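Local coordinates for B-type Cna protein (Enterococcus faecium, PDB 6FWY) that is of unknown function but, as a cell-wall-anchored surface protein with a thioester domain, may attach covalently to targets outside the bacterium, at residues A[32-37]-A[121-126]; A[103-108]-A[142-147]. All blocks are in the same frame, centred on the assembly; numbering follows the deposited sequence. Where two conformers were deposited one is given.

Contact 1: A[32-37]-A[121-126]; sequences HPNEWM and QIVWSH
Asn34 and Val123 have the nearest CA atoms at one end of the contact, 6.7 Å apart, and Trp36 and His126 pair up at the other end; no hydrogen bond joins the two segments. At the first end, the Asn34 side chain lies across the valine at about a right angle. Its OD1 meets both valine methyls, reaching CG2 of Val123 at 3.4 Å and the CG1 methyl at 3.6 Å. Asn34 CG is anti to its own carbonyl carbon (chi1 -67°), which carries the amide across to them. The chain turns a corner here. His32 to Glu35 form a type II beta turn, with Asn34 in the left-handed helical region.

Strand 26-29 joins the two segments within the antiparallel sheet. It pairs with strand 32-44 through Val27 and Glu35, and with strand 122-123 through Arg26 and Val123. Strands 32-44 and 122-123 thus flank a common neighbour, and the contact bridges them from the turn at Asn34 to the loop at His126.

At the second end, the edge of the His126 imidazole points at the face of Trp36. His126 CE1 stands over the centre of the indole, 3.4 Å from CD2 of Trp36. The planes are inclined at 55°, with the imidazole centroid 4.3 Å from that of the six-membered ring. His126 CG is anti to its backbone nitrogen (chi1 -169°), which extends the imidazole toward the tryptophan. His126 ND1 makes a weak hydrogen bond to Ile25 O, and His129 also meets the imidazole. Trp36 lies at the surface of the molecule and also touches Arg26, Pro127 and Asn128.

Contact 2: A[103-108]-A[142-147]; sequences WYATQL and EKIYDY
Ile144 pushes its CD1 methyl against Thr106 and Ala105, and these three side chains make the whole contact. The closest approach is between Ile144 CD1 and Thr106 OG1, at 3.5 Å. The same methyl lies 4.1 Å from the backbone N of Thr106. It also packs on the methyl of Ala105, with Ile144 CD1 and Ala105 CB 4.3 Å apart. The isoleucine reaches across with its longer branch: CG1 is anti to the carbonyl carbon, and CD1 continues outward in an extended form (chi2 159°). It meets the threonine side chain at about a right angle.

Thr106 is held from its own side. Its OG1 sits beside the backbone N (chi1 -46°), where it can bond to Ala102 O one helical turn back. Phe86 N is a second hydrogen-bond partner of OG1. Ile144 also touches Val109, and Tyr145 extends the packing over Val109, Val112 and Leu113. The contact therefore lies in the buried seam between helices 99-113 and 131-150. Within segments 103-108 and 142-147 the nearest CA atoms are those of Thr106 and Ile144, 6.9 Å apart.

Thr106 and Gln107 begin a TQxxxW sequence that ends at Trp111, a signature seen in bacterial thioester domains. Gln107 OE1 bonds to Cys52 N, on another side of the helix. Cys52 is probably the thioester cysteine, judging by relatives.

No polar bond crosses between the segments. The Thr106 hydroxyl is satisfied by backbone groups of its own surroundings, so it can be buried beside a methyl, and only van der Waals packing joins the helices at this point.

In the fold
Contact 2 is buried between two helices, while contact 1 lies farther out and is only partly buried. Their segments alternate along the chain: strand 122-123 follows helix 99-113 and precedes helix 131-150. The two centres are about 16 Å apart, yet the contacts touch. Met37 O and Tyr104 OH, 2.6 Å apart, probably share a hydrogen bond, and Leu108 packs on Ile122 and Trp124. Helix 99-113 thus meets the sheet region on one side and helix 131-150 on another. The chemistry follows the setting. Contact 1 combines an aromatic pair with an amide over methyls near solvent; contact 2 is close packing round one methyl.

Contact 1: A[32-37]-A[121-126]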
ATOM      1  N   HIS A  32     -30.653  -9.430  17.664  1.00 37.07           N
ATOM      2  CA  HIS A  32     -30.936 -10.403  16.606  0.50 35.84           C
ATOM      3  C   HIS A  32     -30.008 -11.634  16.644  1.00 35.00           C
ATOM      4  O   HIS A  32     -28.912 -11.636  16.022  1.00 35.02           O
ATOM      5  CB  HIS A  32     -30.827  -9.688  15.255  0.50 34.94           C
ATOM      6  CG  HIS A  32     -31.609 -10.352  14.154  0.50 34.35           C
ATOM      7  ND1 HIS A  32     -31.406 -11.655  13.750  0.50 33.62           N
ATOM      8  CD2 HIS A  32     -32.533  -9.840  13.316  0.50 34.62           C
ATOM      9  CE1 HIS A  32     -32.196 -11.924  12.726  0.50 33.65           C
ATOM     10  NE2 HIS A  32     -32.912 -10.847  12.464  0.50 34.33           N
ATOM     11  N   PRO A  33     -30.450 -12.705  17.328  1.00 34.81           N
ATOM     12  CA  PRO A  33     -29.673 -13.930  17.299  1.00 34.13           C
ATOM     13  C   PRO A  33     -29.624 -14.557  15.902  1.00 32.72           C
ATOM     14  O   PRO A  33     -30.604 -14.487  15.173  1.00 31.95           O
ATOM     15  CB  PRO A  33     -30.396 -14.860  18.304  1.00 35.37           C
ATOM     16  CG  PRO A  33     -31.390 -14.005  19.005  1.00 36.44           C
ATOM     17  CD  PRO A  33     -31.690 -12.859  18.101  1.00 35.81           C
ATOM     18  N   ASN A  34     -28.487 -15.165  15.566  1.00 31.67           N
ATOM     19  CA  ASN A  34     -28.329 -15.944  14.332  1.00 32.55           C
ATOM     20  C   ASN A  34     -28.663 -15.140  13.048  1.00 32.49           C
ATOM     21  O   ASN A  34     -29.190 -15.675  12.077  1.00 32.80           O
ATOM     22  CB  ASN A  34     -29.160 -17.246  14.390  1.00 32.97           C
ATOM     23  CG  ASN A  34     -28.644 -18.226  15.435  1.00 33.18           C
ATOM     24  OD1 ASN A  34     -27.453 -18.392  15.604  1.00 32.78           O
ATOM     25  ND2 ASN A  34     -29.566 -18.855  16.173  1.00 34.58           N
ATOM     26  N   GLU A  35     -28.343 -13.847  13.057  1.00 32.43           N
ATOM     27  CA  GLU A  35     -28.609 -12.966  11.925  1.00 33.22           C
ATOM     28  C   GLU A  35     -27.694 -13.362  10.737  1.00 31.87           C
ATOM     29  O   GLU A  35     -26.501 -13.609  10.922  1.00 30.07           O
ATOM     30  CB  GLU A  35     -28.351 -11.520  12.322  1.00 33.95           C
ATOM     31  CG  GLU A  35     -28.667 -10.517  11.238  1.00 35.25           C
ATOM     32  CD  GLU A  35     -28.456  -9.072  11.657  1.00 36.21           C
ATOM     33  OE1 GLU A  35     -28.924  -8.669  12.757  1.00 37.30           O
ATOM     34  OE2 GLU A  35     -27.872  -8.304  10.850  1.00 37.51           O
ATOM     35  N   TRP A  36     -28.280 -13.446   9.541  1.00 31.98           N
ATOM     36  CA  TRP A  36     -27.524 -13.799   8.330  1.00 32.12           C
ATOM     37  C   TRP A  36     -26.643 -12.624   7.911  1.00 30.70           C
ATOM     38  O   TRP A  36     -26.997 -11.455   8.121  1.00 29.93           O
ATOM     39  CB  TRP A  36     -28.432 -14.192   7.161  1.00 32.75           C
ATOM     40  CG  TRP A  36     -29.135 -15.510   7.302  1.00 33.23           C
ATOM     41  CD1 TRP A  36     -29.433 -16.187   8.477  1.00 33.65           C
ATOM     42  CD2 TRP A  36     -29.715 -16.279   6.250  1.00 34.06           C
ATOM     43  NE1 TRP A  36     -30.134 -17.329   8.198  1.00 33.62           N
ATOM     44  CE2 TRP A  36     -30.320 -17.419   6.843  1.00 34.36           C
ATOM     45  CE3 TRP A  36     -29.773 -16.131   4.858  1.00 34.57           C
ATOM     46  CZ2 TRP A  36     -30.969 -18.404   6.081  1.00 35.13           C
ATOM     47  CZ3 TRP A  36     -30.420 -17.118   4.104  1.00 35.37           C
ATOM     48  CH2 TRP A  36     -31.012 -18.244   4.728  1.00 35.64           C
ATOM     49  N   MET A  37     -25.490 -12.972   7.346  1.00 30.81           N
ATOM     50  CA  MET A  37     -24.550 -11.991   6.835  1.00 31.76           C
ATOM     51  C   MET A  37     -24.290 -12.262   5.351  1.00 31.88           C
ATOM     52  O   MET A  37     -23.284 -12.862   4.975  1.00 32.13           O
ATOM     53  CB  MET A  37     -23.270 -12.028   7.655  1.00 32.08           C
ATOM     54  CG  MET A  37     -23.442 -11.526   9.083  1.00 31.87           C
ATOM     55  SD  MET A  37     -23.866  -9.784   9.143  1.00 33.09           S
ATOM     56  CE  MET A  37     -24.402  -9.566  10.803  1.00 33.21           C
ATOM     57  N   GLN A 121     -19.169 -13.213  18.647  1.00 34.75           N
ATOM     58  CA  GLN A 121     -20.535 -13.177  18.105  1.00 34.47           C
ATOM     59  C   GLN A 121     -20.759 -14.086  16.875  1.00 33.61           C
ATOM     60  O   GLN A 121     -21.898 -14.359  16.516  1.00 33.12           O
ATOM     61  CB  GLN A 121     -20.942 -11.749  17.762  1.00 34.34           C
ATOM     62  CG  GLN A 121     -20.997 -10.779  18.934  1.00 34.78           C
ATOM     63  CD  GLN A 121     -21.106  -9.335  18.448  1.00 34.40           C
ATOM     64  OE1 GLN A 121     -20.144  -8.580  18.552  1.00 33.86           O
ATOM     65  NE2 GLN A 121     -22.263  -8.966  17.872  1.00 33.56           N
ATOM     66  N   ILE A 122     -19.696 -14.556  16.234  1.00 33.39           N
ATOM     67  CA  ILE A 122     -19.851 -15.374  15.028  1.00 33.14           C
ATOM     68  C   ILE A 122     -20.411 -16.753  15.361  1.00 32.61           C
ATOM     69  O   ILE A 122     -19.853 -17.443  16.179  1.00 34.37           O
ATOM     70  CB  ILE A 122     -18.532 -15.494  14.233  1.00 33.07           C
ATOM     71  CG1 ILE A 122     -18.058 -14.108  13.768  1.00 33.10           C
ATOM     72  CG2 ILE A 122     -18.740 -16.378  13.001  1.00 32.91           C
ATOM     73  CD1 ILE A 122     -16.653 -14.068  13.195  1.00 32.64           C
ATOM     74  N   VAL A 123     -21.512 -17.120  14.710  1.00 32.30           N
ATOM     75  CA  VAL A 123     -22.093 -18.471  14.753  1.00 33.29           C
ATOM     76  C   VAL A 123     -21.587 -19.273  13.543  1.00 33.53           C
ATOM     77  O   VAL A 123     -21.904 -18.944  12.394  1.00 34.25           O
ATOM     78  CB  VAL A 123     -23.656 -18.430  14.791  1.00 33.37           C
ATOM     79  CG1 VAL A 123     -24.261 -19.825  14.810  1.00 33.76           C
ATOM     80  CG2 VAL A 123     -24.128 -17.666  16.014  1.00 33.18           C
ATOM     81  N   TRP A 124     -20.826 -20.329  13.802  1.00 33.64           N
ATOM     82  CA  TRP A 124     -20.107 -21.065  12.752  1.00 34.36           C
ATOM     83  C   TRP A 124     -20.969 -22.149  12.141  1.00 34.93           C
ATOM     84  O   TRP A 124     -20.630 -23.330  12.183  1.00 36.77           O
ATOM     85  CB  TRP A 124     -18.793 -21.629  13.296  1.00 34.97           C
ATOM     86  CG  TRP A 124     -17.862 -20.537  13.691  1.00 35.32           C
ATOM     87  CD1 TRP A 124     -17.628 -20.071  14.959  1.00 35.47           C
ATOM     88  CD2 TRP A 124     -17.079 -19.716  12.807  1.00 35.03           C
ATOM     89  NE1 TRP A 124     -16.729 -19.035  14.913  1.00 35.95           N
ATOM     90  CE2 TRP A 124     -16.382 -18.789  13.611  1.00 34.91           C
ATOM     91  CE3 TRP A 124     -16.897 -19.685  11.415  1.00 34.73           C
ATOM     92  CZ2 TRP A 124     -15.509 -17.846  13.077  1.00 34.69           C
ATOM     93  CZ3 TRP A 124     -16.039 -18.737  10.876  1.00 34.57           C
ATOM     94  CH2 TRP A 124     -15.349 -17.826  11.707  1.00 34.29           C
ATOM     95  N   SER A 125     -22.090 -21.729  11.567  1.00 34.03           N
ATOM     96  CA  SER A 125     -23.033 -22.632  10.906  1.00 34.21           C
ATOM     97  C   SER A 125     -24.072 -21.791  10.185  1.00 33.84           C
ATOM     98  O   SER A 125     -24.340 -20.648  10.567  1.00 33.27           O
ATOM     99  CB  SER A 125     -23.727 -23.583  11.911  1.00 34.13           C
ATOM    100  OG  SER A 125     -24.554 -22.853  12.802  1.00 32.82           O
ATOM    101  N   HIS A 126     -24.635 -22.365   9.129  1.00 34.92           N
ATOM    102  CA  HIS A 126     -25.659 -21.722   8.305  1.00 33.90           C
ATOM    103  C   HIS A 126     -26.566 -22.821   7.712  1.00 34.40           C
ATOM    104  O   HIS A 126     -26.061 -23.840   7.224  1.00 35.33           O
ATOM    105  CB  HIS A 126     -24.985 -20.913   7.200  1.00 34.15           C
ATOM    106  CG  HIS A 126     -25.923 -20.011   6.450  1.00 34.01           C
ATOM    107  ND1 HIS A 126     -25.950 -18.650   6.641  1.00 34.15           N
ATOM    108  CD2 HIS A 126     -26.875 -20.280   5.529  1.00 33.98           C
ATOM    109  CE1 HIS A 126     -26.887 -18.125   5.873  1.00 34.54           C
ATOM    110  NE2 HIS A 126     -27.473 -19.097   5.205  1.00 34.82           N
TER

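Contact 2: A[103-108]-A[142-147]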
ATOM      1  N   TRP A 103     -13.212 -15.631  -0.906  1.00 34.16           N
ATOM      2  CA  TRP A 103     -13.699 -14.258  -0.887  1.00 33.62           C
ATOM      3  C   TRP A 103     -14.528 -13.946   0.370  1.00 33.77           C
ATOM      4  O   TRP A 103     -14.302 -12.922   1.019  1.00 33.99           O
ATOM      5  CB  TRP A 103     -14.518 -13.951  -2.140  1.00 33.20           C
ATOM      6  CG  TRP A 103     -15.434 -12.768  -1.969  1.00 31.78           C
ATOM      7  CD1 TRP A 103     -15.084 -11.458  -1.836  1.00 31.04           C
ATOM      8  CD2 TRP A 103     -16.850 -12.813  -1.887  1.00 31.61           C
ATOM      9  NE1 TRP A 103     -16.201 -10.682  -1.680  1.00 30.84           N
ATOM     10  CE2 TRP A 103     -17.303 -11.487  -1.706  1.00 30.90           C
ATOM     11  CE3 TRP A 103     -17.788 -13.854  -1.927  1.00 32.67           C
ATOM     12  CZ2 TRP A 103     -18.661 -11.163  -1.583  1.00 31.39           C
ATOM     13  CZ3 TRP A 103     -19.135 -13.539  -1.803  1.00 32.47           C
ATOM     14  CH2 TRP A 103     -19.560 -12.201  -1.639  1.00 32.02           C
ATOM     15  N   TYR A 104     -15.476 -14.816   0.718  1.00 33.98           N
ATOM     16  CA  TYR A 104     -16.338 -14.565   1.883  1.00 33.49           C
ATOM     17  C   TYR A 104     -15.548 -14.546   3.184  1.00 33.79           C
ATOM     18  O   TYR A 104     -15.800 -13.710   4.068  1.00 33.13           O
ATOM     19  CB  TYR A 104     -17.478 -15.585   1.963  1.00 33.53           C
ATOM     20  CG  TYR A 104     -18.503 -15.252   3.016  1.00 33.02           C
ATOM     21  CD1 TYR A 104     -19.534 -14.352   2.755  1.00 33.09           C
ATOM     22  CD2 TYR A 104     -18.446 -15.840   4.268  1.00 33.04           C
ATOM     23  CE1 TYR A 104     -20.485 -14.041   3.727  1.00 32.77           C
ATOM     24  CE2 TYR A 104     -19.394 -15.541   5.242  1.00 32.82           C
ATOM     25  CZ  TYR A 104     -20.404 -14.644   4.960  1.00 32.47           C
ATOM     26  OH  TYR A 104     -21.336 -14.356   5.911  1.00 31.90           O
ATOM     27  N   ALA A 105     -14.609 -15.482   3.317  1.00 34.96           N
ATOM     28  CA  ALA A 105     -13.671 -15.506   4.452  1.00 34.59           C
ATOM     29  C   ALA A 105     -12.968 -14.179   4.606  1.00 33.46           C
ATOM     30  O   ALA A 105     -12.830 -13.685   5.714  1.00 33.24           O
ATOM     31  CB  ALA A 105     -12.631 -16.608   4.276  1.00 36.10           C
ATOM     32  N   THR A 106     -12.553 -13.595   3.491  1.00 32.91           N
ATOM     33  CA  THR A 106     -11.884 -12.307   3.522  1.00 32.18           C
ATOM     34  C   THR A 106     -12.874 -11.199   3.922  1.00 31.29           C
ATOM     35  O   THR A 106     -12.535 -10.339   4.723  1.00 31.81           O
ATOM     36  CB  THR A 106     -11.162 -11.998   2.179  1.00 32.08           C
ATOM     37  OG1 THR A 106     -10.431 -13.147   1.741  1.00 32.81           O
ATOM     38  CG2 THR A 106     -10.201 -10.872   2.339  1.00 31.49           C
ATOM     39  N   GLN A 107     -14.086 -11.232   3.383  1.00 30.73           N
ATOM     40  CA  GLN A 107     -15.129 -10.261   3.753  1.00 30.92           C
ATOM     41  C   GLN A 107     -15.480 -10.358   5.252  1.00 30.74           C
ATOM     42  O   GLN A 107     -15.787  -9.354   5.893  1.00 30.04           O
ATOM     43  CB  GLN A 107     -16.380 -10.457   2.876  1.00 31.46           C
ATOM     44  CG  GLN A 107     -17.599  -9.597   3.223  1.00 31.52           C
ATOM     45  CD  GLN A 107     -17.296  -8.110   3.168  1.00 31.66           C
ATOM     46  OE1 GLN A 107     -17.170  -7.540   2.098  1.00 31.48           O
ATOM     47  NE2 GLN A 107     -17.176  -7.483   4.328  1.00 31.19           N
ATOM     48  N   LEU A 108     -15.429 -11.572   5.793  1.00 30.82           N
ATOM     49  CA  LEU A 108     -15.686 -11.779   7.215  1.00 31.20           C
ATOM     50  C   LEU A 108     -14.619 -11.054   8.056  1.00 30.99           C
ATOM     51  O   LEU A 108     -14.946 -10.331   8.980  1.00 31.24           O
ATOM     52  CB  LEU A 108     -15.743 -13.282   7.505  1.00 31.55           C
ATOM     53  CG  LEU A 108     -16.237 -13.772   8.861  1.00 32.17           C
ATOM     54  CD1 LEU A 108     -17.600 -13.188   9.260  1.00 31.89           C
ATOM     55  CD2 LEU A 108     -16.293 -15.290   8.751  1.00 32.83           C
ATOM     56  N   GLU A 142      -9.561 -17.577   9.996  1.00 36.12           N
ATOM     57  CA  GLU A 142      -8.559 -17.567  11.063  1.00 37.40           C
ATOM     58  C   GLU A 142      -7.141 -17.312  10.561  1.00 37.50           C
ATOM     59  O   GLU A 142      -6.358 -16.623  11.212  1.00 37.50           O
ATOM     60  CB  GLU A 142      -8.611 -18.873  11.857  1.00 38.42           C
ATOM     61  CG  GLU A 142      -9.869 -18.967  12.690  1.00 38.65           C
ATOM     62  CD  GLU A 142     -10.095 -20.331  13.321  1.00 40.68           C
ATOM     63  OE1 GLU A 142      -9.269 -21.270  13.161  1.00 42.63           O
ATOM     64  OE2 GLU A 142     -11.126 -20.472  14.009  1.00 41.65           O
ATOM     65  N   LYS A 143      -6.812 -17.886   9.411  1.00 38.25           N
ATOM     66  CA  LYS A 143      -5.527 -17.603   8.781  1.00 39.14           C
ATOM     67  C   LYS A 143      -5.428 -16.111   8.452  1.00 37.91           C
ATOM     68  O   LYS A 143      -4.493 -15.451   8.861  1.00 38.24           O
ATOM     69  CB  LYS A 143      -5.340 -18.440   7.515  1.00 40.35           C
ATOM     70  CG  LYS A 143      -3.933 -18.339   6.931  1.00 41.75           C
ATOM     71  CD  LYS A 143      -3.680 -19.373   5.849  1.00 43.19           C
ATOM     72  CE  LYS A 143      -2.727 -18.863   4.751  1.00 43.82           C
ATOM     73  NZ  LYS A 143      -1.301 -19.087   5.077  1.00 45.72           N
ATOM     74  N   ILE A 144      -6.408 -15.590   7.727  1.00 36.73           N
ATOM     75  CA  ILE A 144      -6.362 -14.198   7.248  1.00 36.14           C
ATOM     76  C   ILE A 144      -6.396 -13.227   8.434  1.00 35.63           C
ATOM     77  O   ILE A 144      -5.614 -12.273   8.484  1.00 35.40           O
ATOM     78  CB  ILE A 144      -7.498 -13.891   6.238  1.00 35.45           C
ATOM     79  CG1 ILE A 144      -7.386 -14.794   4.993  1.00 36.11           C
ATOM     80  CG2 ILE A 144      -7.468 -12.432   5.786  1.00 34.55           C
ATOM     81  CD1 ILE A 144      -8.707 -14.908   4.221  1.00 35.93           C
ATOM     82  N   TYR A 145      -7.291 -13.477   9.389  1.00 34.85           N
ATOM     83  CA  TYR A 145      -7.453 -12.607  10.554  1.00 34.57           C
ATOM     84  C   TYR A 145      -6.172 -12.560  11.395  1.00 35.85           C
ATOM     85  O   TYR A 145      -5.692 -11.485  11.745  1.00 35.89           O
ATOM     86  CB  TYR A 145      -8.639 -13.083  11.387  1.00 35.05           C
ATOM     87  CG  TYR A 145      -9.008 -12.205  12.542  1.00 34.84           C
ATOM     88  CD1 TYR A 145      -9.405 -10.905  12.337  1.00 34.16           C
ATOM     89  CD2 TYR A 145      -8.990 -12.688  13.848  1.00 35.79           C
ATOM     90  CE1 TYR A 145      -9.766 -10.079  13.398  1.00 34.17           C
ATOM     91  CE2 TYR A 145      -9.371 -11.884  14.919  1.00 36.12           C
ATOM     92  CZ  TYR A 145      -9.743 -10.569  14.676  1.00 35.59           C
ATOM     93  OH  TYR A 145     -10.112  -9.732  15.698  1.00 36.31           O
ATOM     94  N   ASP A 146      -5.607 -13.728  11.691  1.00 37.02           N
ATOM     95  CA  ASP A 146      -4.350 -13.806  12.426  1.00 38.72           C
ATOM     96  C   ASP A 146      -3.254 -12.957  11.761  1.00 38.42           C
ATOM     97  O   ASP A 146      -2.556 -12.207  12.432  1.00 37.90           O
ATOM     98  CB  ASP A 146      -3.900 -15.260  12.555  1.00 40.87           C
ATOM     99  CG  ASP A 146      -2.671 -15.428  13.465  1.00 44.05           C
ATOM    100  OD1 ASP A 146      -2.532 -14.668  14.457  1.00 44.22           O
ATOM    101  OD2 ASP A 146      -1.797 -16.286  13.180  1.00 47.53           O
ATOM    102  N   TYR A 147      -3.139 -13.064  10.438  1.00 37.56           N
ATOM    103  CA  TYR A 147      -2.169 -12.280   9.692  1.00 38.35           C
ATOM    104  C   TYR A 147      -2.487 -10.770   9.757  1.00 37.26           C
ATOM    105  O   TYR A 147      -1.603  -9.957  10.004  1.00 37.09           O
ATOM    106  CB  TYR A 147      -2.072 -12.774   8.245  1.00 38.48           C
ATOM    107  CG  TYR A 147      -1.091 -11.981   7.415  1.00 39.12           C
ATOM    108  CD1 TYR A 147       0.276 -12.014   7.701  1.00 40.15           C
ATOM    109  CD2 TYR A 147      -1.528 -11.179   6.362  1.00 38.12           C
ATOM    110  CE1 TYR A 147       1.180 -11.285   6.958  1.00 40.73           C
ATOM    111  CE2 TYR A 147      -0.624 -10.440   5.618  1.00 38.66           C
ATOM    112  CZ  TYR A 147       0.724 -10.500   5.913  1.00 39.97           C
ATOM    113  OH  TYR A 147       1.607  -9.761   5.171  1.00 40.10           O
TER